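Local coordinates for peptidase, M20/M25/M40 family (Staphylococcus aureus, PDB 4EWT), which is a putative manganese-binding amidohydrolase of the M20/M25/M40 peptidase family, probably cleaving amide bonds such as those of N-acylated amino acids, at residues I17-Y22 and Y111-A116; T8-E13 and S376-G381; V174-G179 and T313-N318; I209-Y214 and D283-T288; Q3-T8 and A116-E121. All coordinates share one frame; numbering follows the deposited sequence.

Contact 1 (I17-Y22 and Y111-A116); sequences IEIRRY and YMLVLA
Within 17-22, Ile19 alone meets 111-116, splitting its two branches between Leu113 and Val114 on helix 105-120. Its branch methyl CG2 meets Leu113 CD1 at 4.0 Å. The longer arm passes to the other residue, with Ile19 CD1 4.0 Å from Val114 CG2. The fork follows from the first torsion. At chi1 -71° CG1 sits opposite the carbonyl carbon and CG2 opposite the backbone nitrogen, and the extended second torsion of 164° pushes CD1 well out from the helix. On the receiving side, the Val114 methyl that is used lies beside its own backbone nitrogen. All three residues are buried, and the contact is apolar throughout. Helix 34-43 adds to the patch: Tyr39 and Phe43 pack on Ile19, Ile40 and Phe43 on Leu113.

The rest of the first segment turns elsewhere. Glu18 and Tyr22 are exposed, and the ring of Tyr22 stacks on Tyr39. Arg20 leads its side chain away from helix 105-120 and forms salt bridges with Asp106 and Glu370; Arg21 shares Glu370. Packing is therefore concentrated in one small hydrophobic patch, with charge and solvent beyond it.

Helix 105-120 also lies against strand 129-135, through Met112 on Val132 and His134. The helix starts at the manganese ligand His105, and it is the connecting helix of a beta-alpha-beta crossover between the parallel neighbours 72-78 and 129-135 in the catalytic domain's mixed sheet.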
# COMPACT_ATOMS: atom_id res chain seq x y z
N ILE A 17 12.11 -39.71 35.57
CA ILE A 17 12.97 -38.54 35.70
C ILE A 17 14.38 -38.85 35.20
O ILE A 17 14.93 -38.10 34.38
CB ILE A 17 12.94 -38.00 37.15
CG1 ILE A 17 11.56 -37.43 37.46
CG2 ILE A 17 14.04 -36.95 37.37
CD1 ILE A 17 11.26 -37.26 38.93
N GLU A 18 14.94 -39.96 35.68
CA GLU A 18 16.25 -40.46 35.25
C GLU A 18 16.29 -40.71 33.73
O GLU A 18 17.29 -40.41 33.08
CB GLU A 18 16.57 -41.74 36.03
CG GLU A 18 17.68 -42.62 35.48
CD GLU A 18 17.54 -44.05 35.95
OE1 GLU A 18 18.05 -44.37 37.04
OE2 GLU A 18 16.90 -44.85 35.23
N ILE A 19 15.20 -41.23 33.17
CA ILE A 19 15.13 -41.47 31.73
C ILE A 19 15.01 -40.17 30.92
O ILE A 19 15.63 -40.04 29.86
CB ILE A 19 14.02 -42.49 31.36
CG1 ILE A 19 14.43 -43.90 31.83
CG2 ILE A 19 13.74 -42.48 29.86
CD1 ILE A 19 13.28 -44.91 31.87
N ARG A 20 14.25 -39.22 31.41
CA ARG A 20 14.12 -37.99 30.69
C ARG A 20 15.48 -37.32 30.55
O ARG A 20 15.88 -36.90 29.50
CB ARG A 20 13.19 -37.06 31.41
CG ARG A 20 13.86 -35.75 31.67
CD ARG A 20 12.91 -34.62 31.74
NE ARG A 20 13.33 -33.50 30.91
CZ ARG A 20 13.69 -32.31 31.36
NH1 ARG A 20 13.71 -32.07 32.64
NH2 ARG A 20 14.05 -31.38 30.52
N ARG A 21 16.19 -37.29 31.66
CA ARG A 21 17.49 -36.64 31.76
C ARG A 21 18.53 -37.25 30.84
O ARG A 21 19.28 -36.52 30.18
CB ARG A 21 17.96 -36.64 33.21
CG ARG A 21 17.08 -35.80 34.10
CD ARG A 21 17.59 -35.72 35.52
NE ARG A 21 16.66 -34.93 36.33
CZ ARG A 21 16.94 -34.44 37.54
NH1 ARG A 21 18.13 -34.63 38.09
NH2 ARG A 21 16.01 -33.74 38.18
N TYR A 22 18.59 -38.58 30.79
CA TYR A 22 19.45 -39.26 29.84
C TYR A 22 19.12 -38.87 28.39
O TYR A 22 20.02 -38.59 27.59
CB TYR A 22 19.40 -40.79 30.01
CG TYR A 22 20.25 -41.48 28.96
CD1 TYR A 22 21.61 -41.71 29.18
CD2 TYR A 22 19.70 -41.87 27.74
CE1 TYR A 22 22.39 -42.33 28.21
CE2 TYR A 22 20.47 -42.48 26.76
CZ TYR A 22 21.81 -42.71 27.00
OH TYR A 22 22.57 -43.32 26.03
N TYR A 111 7.95 -40.71 30.10
CA TYR A 111 6.75 -41.15 30.80
C TYR A 111 6.09 -42.33 30.07
O TYR A 111 5.58 -43.24 30.71
CB TYR A 111 5.75 -40.00 31.02
CG TYR A 111 4.69 -39.89 29.94
CD1 TYR A 111 3.57 -40.72 29.94
CD2 TYR A 111 4.82 -38.95 28.92
CE1 TYR A 111 2.60 -40.63 28.93
CE2 TYR A 111 3.85 -38.85 27.91
CZ TYR A 111 2.75 -39.69 27.93
OH TYR A 111 1.79 -39.59 26.94
N MET A 112 6.12 -42.29 28.73
CA MET A 112 5.52 -43.34 27.91
C MET A 112 6.25 -44.68 28.07
O MET A 112 5.60 -45.73 28.13
CB MET A 112 5.50 -42.93 26.44
CG MET A 112 4.77 -43.93 25.55
SD MET A 112 3.00 -44.08 25.95
CE MET A 112 2.39 -42.58 25.15
N LEU A 113 7.58 -44.65 28.14
CA LEU A 113 8.33 -45.89 28.35
C LEU A 113 7.95 -46.54 29.67
O LEU A 113 7.72 -47.75 29.72
CB LEU A 113 9.85 -45.65 28.28
CG LEU A 113 10.51 -45.29 26.94
CD1 LEU A 113 11.95 -44.90 27.20
CD2 LEU A 113 10.45 -46.43 25.91
N VAL A 114 7.86 -45.74 30.73
CA VAL A 114 7.53 -46.25 32.06
C VAL A 114 6.05 -46.65 32.17
O VAL A 114 5.70 -47.62 32.85
CB VAL A 114 7.96 -45.26 33.18
CG1 VAL A 114 7.56 -45.77 34.56
CG2 VAL A 114 9.46 -45.02 33.12
N LEU A 115 5.17 -45.91 31.50
CA LEU A 115 3.77 -46.29 31.46
C LEU A 115 3.57 -47.60 30.70
O LEU A 115 2.77 -48.44 31.11
CB LEU A 115 2.92 -45.19 30.83
CG LEU A 115 1.45 -45.53 30.55
CD1 LEU A 115 0.69 -45.85 31.83
CD2 LEU A 115 0.78 -44.39 29.80
N ALA A 116 4.29 -47.77 29.59
CA ALA A 116 4.15 -48.96 28.76
C ALA A 116 4.59 -50.22 29.52
O ALA A 116 3.90 -51.23 29.49
CB ALA A 116 4.93 -48.80 27.47

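Contact 2 (T8-E13 and S376-G381); sequences TLKSKE and SAEAVG
Leu9 makes the apolar part of this contact, pushing its CD1 methyl onto the backbone of helix 372-386 at Ala377. Leu9 CD1 lies 3.8 Å from Ala377 CB and 3.6 Å from Ala377 O, while the second methyl, Leu9 CD2, is 4.1 Å from the same CB. With chi1 at -72° and chi2 at 180° the side chain runs straight out from its own helix. Both methyls of Leu9 touch Ala377, and Leu9 CD1 also lies on the start of the next peptide, 3.7 Å from Glu378 N. Thr118 and Leu374 touch Leu9 as well, so it lies among three helices.

In the fold this is where the two ends of the chain meet: helix 2-11, close to the N-terminus, packs on helix 372-386, close to the C-terminus. Val380 of the latter packs in turn on Val163 of strand 159-166.

The polar part is looser. Lys10 and Glu378 approach with aliphatic carbon against carboxylate, Lys10 CG being 3.7 Å from Glu378 OE2. Their charged atoms do not touch, as Lys10 NZ stays 5.2 Å from Glu378 OE2, a separation at which attraction may still count for something. Glu378 is extended beyond CG, which carries its carboxylate toward helix 2-11, and Phe321 packs on it from a loop.

Between the two segments there is no hydrogen bond; those nearby run within a helix or to other parts of the chain. Ser11 OG donates to Thr8 O at 2.8 Å, approaching 32° from the plane of that carbonyl. Along helix 372-386, Gly381 N bonds to the carbonyl oxygen of Ala377, the one that Leu9 overlies.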
# COMPACT_ATOMS: atom_id res chain seq x y z
N THR A 8 1.73 -47.97 41.36
CA THR A 8 2.86 -48.46 40.56
C THR A 8 3.56 -47.31 39.85
O THR A 8 4.79 -47.26 39.82
CB THR A 8 2.44 -49.49 39.50
OG1 THR A 8 1.60 -50.49 40.09
CG2 THR A 8 3.67 -50.17 38.91
N LEU A 9 2.78 -46.40 39.28
CA LEU A 9 3.34 -45.25 38.58
C LEU A 9 4.06 -44.31 39.53
O LEU A 9 5.18 -43.87 39.26
CB LEU A 9 2.27 -44.52 37.76
CG LEU A 9 1.78 -45.25 36.50
CD1 LEU A 9 0.72 -44.44 35.80
CD2 LEU A 9 2.93 -45.57 35.54
N LYS A 10 3.43 -44.01 40.65
CA LYS A 10 4.09 -43.20 41.64
C LYS A 10 5.41 -43.78 42.07
O LYS A 10 6.34 -43.07 42.26
CB LYS A 10 3.22 -42.98 42.85
CG LYS A 10 2.00 -42.22 42.55
CD LYS A 10 0.98 -42.35 43.61
CE LYS A 10 0.50 -41.01 44.04
NZ LYS A 10 -0.51 -41.02 45.10
N SER A 11 5.48 -45.09 42.21
CA SER A 11 6.70 -45.77 42.66
C SER A 11 7.82 -45.79 41.61
O SER A 11 8.98 -46.06 41.93
CB SER A 11 6.39 -47.20 43.14
OG SER A 11 6.21 -48.09 42.04
N LYS A 12 7.46 -45.50 40.36
CA LYS A 12 8.43 -45.46 39.28
C LYS A 12 8.72 -44.03 38.81
O LYS A 12 9.31 -43.84 37.74
CB LYS A 12 7.94 -46.30 38.09
CG LYS A 12 7.91 -47.80 38.33
CD LYS A 12 7.20 -48.50 37.18
CE LYS A 12 7.13 -50.00 37.39
NZ LYS A 12 6.49 -50.68 36.23
N GLU A 13 8.32 -43.04 39.60
CA GLU A 13 8.50 -41.63 39.21
C GLU A 13 9.98 -41.34 38.98
O GLU A 13 10.34 -40.73 37.97
CB GLU A 13 7.90 -40.66 40.24
CG GLU A 13 7.92 -39.19 39.79
CD GLU A 13 7.29 -38.22 40.79
OE1 GLU A 13 7.03 -38.60 41.95
OE2 GLU A 13 7.04 -37.05 40.40
N SER A 376 1.27 -37.16 33.34
CA SER A 376 1.02 -37.67 31.99
C SER A 376 0.76 -39.17 32.00
O SER A 376 -0.21 -39.65 31.40
CB SER A 376 2.20 -37.33 31.07
OG SER A 376 2.33 -35.93 30.94
N ALA A 377 1.61 -39.92 32.70
CA ALA A 377 1.45 -41.36 32.81
C ALA A 377 0.13 -41.74 33.49
O ALA A 377 -0.59 -42.60 33.00
CB ALA A 377 2.64 -41.99 33.54
N GLU A 378 -0.18 -41.07 34.60
CA GLU A 378 -1.42 -41.32 35.34
C GLU A 378 -2.64 -41.05 34.48
O GLU A 378 -3.58 -41.86 34.45
CB GLU A 378 -1.48 -40.47 36.62
CG GLU A 378 -0.65 -41.01 37.79
CD GLU A 378 -0.57 -40.04 38.97
OE1 GLU A 378 -1.10 -38.91 38.86
OE2 GLU A 378 0.04 -40.40 40.00
N ALA A 379 -2.63 -39.93 33.77
CA ALA A 379 -3.71 -39.54 32.87
C ALA A 379 -3.91 -40.54 31.73
O ALA A 379 -5.01 -41.04 31.54
CB ALA A 379 -3.45 -38.16 32.32
N VAL A 380 -2.84 -40.83 31.00
CA VAL A 380 -2.92 -41.75 29.86
C VAL A 380 -3.26 -43.16 30.33
O VAL A 380 -4.14 -43.81 29.76
CB VAL A 380 -1.63 -41.69 28.99
CG1 VAL A 380 -1.67 -42.70 27.86
CG2 VAL A 380 -1.44 -40.29 28.41
N GLY A 381 -2.59 -43.63 31.38
CA GLY A 381 -2.89 -44.94 31.94
C GLY A 381 -4.35 -45.11 32.35
O GLY A 381 -4.97 -46.14 32.07

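Contact 3 (V174-G179 and T313-N318); sequences VYYRPG and TLKEAN
The ring of Tyr176 is the flat group here, and Lys315 comes to it obliquely, with its amine nearest the phenol oxygen. Lys315 NZ donates a weak hydrogen bond to Tyr176 OH at 3.5 Å. Other side chains around the ring are Thr307, Glu308 and Ala311, from earlier turns of the same helix, together with Met325. The contact is a helix-on-sheet packing in the alpha/beta catalytic domain: strand 173-176 runs between 344-350, antiparallel to it, and 322-325, parallel to it, and helix 304-316 lies across one face before the chain turns into 322-325.

Strand alternation decides who faces the helix. Val174 and Tyr176 point toward it, and Tyr175 between them is directed to the other face of the sheet. Val174 CG2 meets Leu314 CD1 at 4.3 Å, a loose apolar touch. Ile375 and Val383, of helix 372-386, pack on Val174 and Leu314 respectively.

Tyr176 has the less common first torsion of 79°, placing CG between the backbone nitrogen and the carbonyl carbon. From there the ring extends across the helix, its hydroxyl ending beside the amine of the exposed Lys315, whose side chain also touches Val323. The two side chains cross at about a right angle. A bend at chi3, -100°, lets the end of the lysine come in, leaving Lys315 CE 4.2 Å from Tyr176 OH.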
# COMPACT_ATOMS: atom_id res chain seq x y z
N VAL A 174 -4.31 -31.20 33.76
CA VAL A 174 -4.31 -31.56 32.34
C VAL A 174 -5.40 -30.78 31.61
O VAL A 174 -6.44 -30.47 32.19
CB VAL A 174 -4.51 -33.09 32.10
CG1 VAL A 174 -3.27 -33.86 32.51
CG2 VAL A 174 -5.74 -33.61 32.83
N TYR A 175 -5.15 -30.50 30.33
CA TYR A 175 -6.00 -29.62 29.54
C TYR A 175 -6.48 -30.27 28.24
O TYR A 175 -5.76 -31.07 27.63
CB TYR A 175 -5.27 -28.31 29.24
CG TYR A 175 -4.70 -27.63 30.47
CD1 TYR A 175 -5.46 -26.73 31.22
CD2 TYR A 175 -3.39 -27.89 30.88
CE1 TYR A 175 -4.93 -26.10 32.35
CE2 TYR A 175 -2.85 -27.27 32.01
CZ TYR A 175 -3.62 -26.38 32.73
OH TYR A 175 -3.08 -25.77 33.85
N TYR A 176 -7.70 -29.92 27.84
CA TYR A 176 -8.37 -30.52 26.68
C TYR A 176 -9.28 -29.54 25.93
O TYR A 176 -9.71 -28.53 26.49
CB TYR A 176 -9.18 -31.74 27.12
CG TYR A 176 -10.53 -31.42 27.75
CD1 TYR A 176 -11.71 -31.52 27.00
CD2 TYR A 176 -10.63 -31.03 29.08
CE1 TYR A 176 -12.96 -31.23 27.58
CE2 TYR A 176 -11.87 -30.74 29.67
CZ TYR A 176 -13.03 -30.85 28.92
OH TYR A 176 -14.25 -30.56 29.50
N ARG A 177 -9.63 -29.90 24.71
CA ARG A 177 -10.54 -29.17 23.86
C ARG A 177 -10.97 -29.98 22.65
O ARG A 177 -10.16 -30.42 21.90
CB ARG A 177 -9.88 -27.87 23.40
CG ARG A 177 -10.72 -27.12 22.45
CD ARG A 177 -10.09 -25.88 22.03
NE ARG A 177 -11.07 -24.85 21.94
CZ ARG A 177 -11.80 -24.65 20.87
NH1 ARG A 177 -11.65 -25.39 19.80
NH2 ARG A 177 -12.68 -23.69 20.89
N PRO A 178 -12.26 -30.20 22.47
CA PRO A 178 -12.72 -30.95 21.30
C PRO A 178 -12.64 -30.08 20.05
O PRO A 178 -12.52 -28.85 20.16
CB PRO A 178 -14.19 -31.26 21.63
CG PRO A 178 -14.61 -30.15 22.55
CD PRO A 178 -13.38 -29.79 23.35
N GLY A 179 -12.69 -30.71 18.88
CA GLY A 179 -12.62 -29.98 17.63
C GLY A 179 -11.19 -29.53 17.34
O GLY A 179 -10.23 -30.08 17.89
N THR A 313 -13.75 -39.44 31.60
CA THR A 313 -13.03 -40.52 32.27
C THR A 313 -12.06 -39.99 33.32
O THR A 313 -12.00 -40.50 34.44
CB THR A 313 -12.28 -41.40 31.24
OG1 THR A 313 -13.21 -41.90 30.27
CG2 THR A 313 -11.58 -42.55 31.91
N LEU A 314 -11.31 -38.95 32.96
CA LEU A 314 -10.28 -38.40 33.85
C LEU A 314 -10.86 -37.67 35.06
O LEU A 314 -10.27 -37.70 36.14
CB LEU A 314 -9.31 -37.50 33.09
CG LEU A 314 -8.37 -38.15 32.08
CD1 LEU A 314 -7.68 -37.08 31.23
CD2 LEU A 314 -7.34 -39.04 32.77
N LYS A 315 -12.00 -37.02 34.88
CA LYS A 315 -12.67 -36.31 35.97
C LYS A 315 -13.31 -37.30 36.94
O LYS A 315 -13.35 -37.05 38.15
CB LYS A 315 -13.69 -35.31 35.43
CG LYS A 315 -13.07 -33.98 34.98
CD LYS A 315 -14.11 -32.97 34.48
CE LYS A 315 -14.19 -32.93 32.96
NZ LYS A 315 -15.29 -32.06 32.45
N GLU A 316 -13.78 -38.42 36.41
CA GLU A 316 -14.47 -39.45 37.20
C GLU A 316 -13.54 -40.43 37.93
O GLU A 316 -14.00 -41.25 38.72
CB GLU A 316 -15.43 -40.24 36.32
CG GLU A 316 -16.74 -39.53 36.05
CD GLU A 316 -17.66 -40.35 35.16
OE1 GLU A 316 -17.40 -41.56 34.99
OE2 GLU A 316 -18.64 -39.77 34.64
N ALA A 317 -12.24 -40.34 37.65
CA ALA A 317 -11.26 -41.21 38.31
C ALA A 317 -10.74 -40.60 39.61
O ALA A 317 -10.20 -41.32 40.46
CB ALA A 317 -10.11 -41.51 37.37
N ASN A 318 -10.90 -39.31 39.75
CA ASN A 318 -10.40 -38.62 40.90
C ASN A 318 -8.95 -38.70 41.28
O ASN A 318 -8.62 -39.28 42.29
CB ASN A 318 -11.12 -39.11 42.14
CG ASN A 318 -12.39 -38.35 42.40
OD1 ASN A 318 -12.38 -37.14 42.60
ND2 ASN A 318 -13.51 -39.07 42.43

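Contact 4 (I209-Y214 and D283-T288); sequences IVAGSY and DMYGVT
Tyr285 sets its hydroxyl over one face of the Tyr214 ring, near the root of that side chain. The modelled 2.9 Å from Tyr285 OH to Tyr214 CG is shorter than ordinary packing and its exact value is doubtful; Tyr285 CZ lies at 3.7 Å from Tyr214 CG. The rings have centroids 5.3 Å apart and planes at 32°, an oblique meeting, and the side chains cross at about a right angle. Ala211, one turn back from Tyr214, has its CA over a face of the Tyr285 ring. Its methyl fills the corner between two residues: Ala211 CB is 4.0 Å from Tyr285 CB and 3.8 Å from Val287 CG1. Gly286, with positive phi, ends the helix and turns the chain so that Val287 can join this patch.

The phenol ends belong to the assembly. Tyr214 OH bonds to Thr217 O of the third subunit, and Tyr285 OH makes a weak bond to Tyr214 OH of that subunit.

Helices 208-226 and 264-285 both lie on the antiparallel sheet of the smaller domain, the lid or dimerisation domain of M20 enzymes, where Val192 of strand 179-193 backs Ala211 and Val287.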
# COMPACT_ATOMS: atom_id res chain seq x y z
N ILE A 209 11.01 -4.97 -7.24
CA ILE A 209 10.94 -4.60 -5.81
C ILE A 209 9.64 -3.85 -5.53
O ILE A 209 8.97 -4.13 -4.55
CB ILE A 209 12.20 -3.83 -5.33
CG1 ILE A 209 13.35 -4.83 -5.18
CG2 ILE A 209 11.93 -3.08 -3.99
CD1 ILE A 209 14.74 -4.21 -5.04
N VAL A 210 9.29 -2.87 -6.36
CA VAL A 210 8.03 -2.17 -6.27
C VAL A 210 6.86 -3.17 -6.35
O VAL A 210 5.97 -3.14 -5.51
CB VAL A 210 7.94 -1.08 -7.37
CG1 VAL A 210 6.50 -0.66 -7.62
CG2 VAL A 210 8.85 0.11 -7.05
N ALA A 211 6.87 -4.08 -7.33
CA ALA A 211 5.76 -5.02 -7.45
C ALA A 211 5.64 -5.94 -6.23
O ALA A 211 4.54 -6.20 -5.75
CB ALA A 211 5.90 -5.89 -8.75
N GLY A 212 6.80 -6.44 -5.77
CA GLY A 212 6.83 -7.32 -4.61
C GLY A 212 6.38 -6.59 -3.35
O GLY A 212 5.69 -7.18 -2.50
N SER A 213 6.75 -5.31 -3.24
CA SER A 213 6.34 -4.48 -2.10
C SER A 213 4.85 -4.20 -2.11
O SER A 213 4.21 -4.20 -1.05
CB SER A 213 7.10 -3.16 -2.09
OG SER A 213 8.46 -3.41 -1.71
N TYR A 214 4.29 -3.93 -3.30
CA TYR A 214 2.85 -3.76 -3.41
C TYR A 214 2.15 -5.06 -3.07
O TYR A 214 1.16 -5.06 -2.35
CB TYR A 214 2.39 -3.19 -4.77
CG TYR A 214 2.44 -1.67 -4.83
CD1 TYR A 214 1.36 -0.87 -4.40
CD2 TYR A 214 3.58 -1.01 -5.31
CE1 TYR A 214 1.43 0.57 -4.45
CE2 TYR A 214 3.66 0.41 -5.37
CZ TYR A 214 2.60 1.19 -4.95
OH TYR A 214 2.72 2.58 -5.02
N ASP A 283 -1.20 -9.07 -13.78
CA ASP A 283 -1.95 -8.11 -14.60
C ASP A 283 -1.74 -6.67 -14.10
O ASP A 283 -1.62 -5.74 -14.90
CB ASP A 283 -3.44 -8.45 -14.60
CG ASP A 283 -3.70 -9.87 -15.01
OD1 ASP A 283 -3.68 -10.15 -16.24
OD2 ASP A 283 -3.92 -10.72 -14.12
N MET A 284 -1.65 -6.49 -12.79
CA MET A 284 -1.52 -5.16 -12.22
C MET A 284 -0.19 -4.48 -12.56
O MET A 284 -0.17 -3.29 -12.94
CB MET A 284 -1.68 -5.22 -10.72
CG MET A 284 -1.74 -3.88 -10.07
SD MET A 284 -3.44 -3.38 -9.91
CE MET A 284 -3.87 -4.24 -8.43
N TYR A 285 0.89 -5.23 -12.40
CA TYR A 285 2.26 -4.72 -12.63
C TYR A 285 2.98 -5.24 -13.88
O TYR A 285 4.10 -4.80 -14.17
CB TYR A 285 3.11 -4.92 -11.38
CG TYR A 285 2.56 -4.06 -10.27
CD1 TYR A 285 2.88 -2.72 -10.18
CD2 TYR A 285 1.65 -4.59 -9.36
CE1 TYR A 285 2.32 -1.91 -9.16
CE2 TYR A 285 1.11 -3.81 -8.36
CZ TYR A 285 1.45 -2.48 -8.27
OH TYR A 285 0.88 -1.73 -7.28
N GLY A 286 2.35 -6.14 -14.61
CA GLY A 286 2.95 -6.70 -15.85
C GLY A 286 4.16 -7.55 -15.52
O GLY A 286 5.04 -7.74 -16.34
N VAL A 287 4.21 -8.08 -14.30
CA VAL A 287 5.27 -9.01 -13.92
C VAL A 287 4.84 -10.43 -14.22
O VAL A 287 3.65 -10.67 -14.47
CB VAL A 287 5.60 -8.89 -12.43
CG1 VAL A 287 6.40 -7.62 -12.15
CG2 VAL A 287 4.32 -8.96 -11.56
N THR A 288 5.78 -11.37 -14.20
CA THR A 288 5.44 -12.81 -14.24
C THR A 288 5.64 -13.38 -12.84
O THR A 288 6.69 -13.18 -12.23
CB THR A 288 6.34 -13.57 -15.23
OG1 THR A 288 6.36 -12.87 -16.47
CG2 THR A 288 5.83 -15.00 -15.50

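Contact 5 (Q3-T8 and A116-E121); sequences QQLIET and AETLAE
A chi1 of -48° in Thr8 and -54° in Thr118 sets OG1 beside the backbone nitrogen and leaves CG2 opposite it, which turns both methyls into the interface. Thr8 CG2 is 3.7 Å from Thr118 CG2, the side chains sliding past each other in opposite directions. This is helix-on-helix packing in the catalytic domain, with helix 2-11 lying against the last turns of helix 105-120.

Leu5, one turn earlier, adds its CD2 at 3.9 Å from Thr118 CG2 and crosses obliquely; its other neighbours include Leu385 of helix 372-386. At the solvent edge Glu121 swings its carboxylate back over the contact, bringing Glu121 OE1 3.3 Å from Thr8 CG2. That oxygen is paired by a salt bridge with Lys12 NZ, which also bonds Glu117 and the hydroxyl of Thr118, so one ammonium group ties together the polar border of the patch.

Thr118 OG1 returns to Val114 O within its helix. The Thr8 hydroxyl does likewise: Thr8 OG1 donates to Gln4 O at 2.7 Å, and Thr8 N reaches the same oxygen from the opposite face of the carbonyl plane.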
# COMPACT_ATOMS: atom_id res chain seq x y z
N GLN A 3 -6.39 -48.04 41.03
CA GLN A 3 -5.68 -47.90 42.26
C GLN A 3 -4.28 -48.45 42.17
O GLN A 3 -3.34 -47.80 42.52
CB GLN A 3 -6.47 -48.72 43.24
CG GLN A 3 -7.93 -48.92 42.79
CD GLN A 3 -8.17 -50.12 41.87
OE1 GLN A 3 -9.25 -50.25 41.31
NE2 GLN A 3 -7.17 -51.00 41.73
N GLN A 4 -4.17 -49.67 41.68
CA GLN A 4 -2.90 -50.37 41.46
C GLN A 4 -2.02 -49.63 40.45
O GLN A 4 -0.81 -49.51 40.64
CB GLN A 4 -3.14 -51.81 40.99
CG GLN A 4 -1.85 -52.65 40.90
CD GLN A 4 -2.01 -53.96 40.13
OE1 GLN A 4 -3.13 -54.43 39.88
NE2 GLN A 4 -0.88 -54.56 39.76
N LEU A 5 -2.65 -49.15 39.38
CA LEU A 5 -1.97 -48.36 38.36
C LEU A 5 -1.27 -47.16 38.98
O LEU A 5 -0.06 -46.97 38.80
CB LEU A 5 -2.98 -47.89 37.31
CG LEU A 5 -2.60 -47.61 35.85
CD1 LEU A 5 -3.25 -46.33 35.39
CD2 LEU A 5 -1.10 -47.61 35.54
N ILE A 6 -2.02 -46.35 39.73
CA ILE A 6 -1.50 -45.10 40.29
C ILE A 6 -0.29 -45.33 41.19
O ILE A 6 0.74 -44.67 41.03
CB ILE A 6 -2.61 -44.28 41.03
CG1 ILE A 6 -3.83 -44.05 40.13
CG2 ILE A 6 -2.05 -42.97 41.58
CD1 ILE A 6 -3.56 -43.34 38.79
N GLU A 7 -0.38 -46.29 42.11
CA GLU A 7 0.74 -46.51 43.01
C GLU A 7 1.94 -47.14 42.35
O GLU A 7 3.05 -46.86 42.71
CB GLU A 7 0.36 -47.24 44.31
CG GLU A 7 -1.04 -47.68 44.40
CD GLU A 7 -1.67 -47.40 45.75
OE1 GLU A 7 -2.51 -46.49 45.82
OE2 GLU A 7 -1.34 -48.08 46.76
N THR A 8 1.73 -47.97 41.36
CA THR A 8 2.86 -48.46 40.56
C THR A 8 3.56 -47.31 39.85
O THR A 8 4.79 -47.26 39.82
CB THR A 8 2.44 -49.49 39.50
OG1 THR A 8 1.60 -50.49 40.09
CG2 THR A 8 3.67 -50.17 38.91
N ALA A 116 4.29 -47.77 29.59
CA ALA A 116 4.15 -48.96 28.76
C ALA A 116 4.59 -50.22 29.52
O ALA A 116 3.90 -51.23 29.49
CB ALA A 116 4.93 -48.80 27.47
N GLU A 117 5.74 -50.12 30.19
CA GLU A 117 6.23 -51.16 31.09
C GLU A 117 5.17 -51.53 32.12
O GLU A 117 4.90 -52.72 32.36
CB GLU A 117 7.50 -50.67 31.80
CG GLU A 117 7.98 -51.57 32.95
CD GLU A 117 9.17 -50.99 33.70
OE1 GLU A 117 9.13 -50.94 34.95
OE2 GLU A 117 10.14 -50.56 33.05
N THR A 118 4.56 -50.50 32.70
CA THR A 118 3.53 -50.68 33.73
C THR A 118 2.27 -51.34 33.18
O THR A 118 1.78 -52.29 33.77
CB THR A 118 3.19 -49.35 34.41
OG1 THR A 118 4.39 -48.75 34.90
CG2 THR A 118 2.23 -49.57 35.57
N LEU A 119 1.76 -50.86 32.05
CA LEU A 119 0.59 -51.48 31.42
C LEU A 119 0.86 -52.93 31.03
O LEU A 119 -0.05 -53.76 31.05
CB LEU A 119 0.11 -50.67 30.20
CG LEU A 119 -0.49 -49.28 30.43
CD1 LEU A 119 -0.74 -48.56 29.11
CD2 LEU A 119 -1.78 -49.35 31.25
N ALA A 120 2.12 -53.23 30.69
CA ALA A 120 2.53 -54.59 30.33
C ALA A 120 2.45 -55.60 31.48
O ALA A 120 2.31 -56.81 31.25
CB ALA A 120 3.94 -54.59 29.74
N GLU A 121 2.54 -55.11 32.72
CA GLU A 121 2.44 -55.98 33.88
C GLU A 121 1.00 -56.05 34.41
O GLU A 121 0.73 -56.69 35.42
CB GLU A 121 3.47 -55.59 34.96
CG GLU A 121 3.28 -54.25 35.63
CD GLU A 121 4.59 -53.64 36.11
OE1 GLU A 121 4.53 -52.69 36.93
OE2 GLU A 121 5.68 -54.07 35.67

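How the contacts relate
Contacts 1, 2 and 5 form one cluster, with centres 7 to 14 Å apart, in which helices 2-11 and 13-25, consecutive in the chain, pack against 105-120 and 372-386. Contacts 2 and 5 share Thr8, and their segments alternate along the chain, so the N-terminus is held by two helices far apart in sequence. Contact 3 touches contact 2, where Leu314 CD2 packs 3.3 Å from Ala379 O, extending the cluster to the sheet. Contact 4 stands apart, its centre 52 to 63 Å from the others: along the chain it falls between the two segments of contact 3, as expected for a smaller domain inserted into the catalytic one, and it faces other subunits.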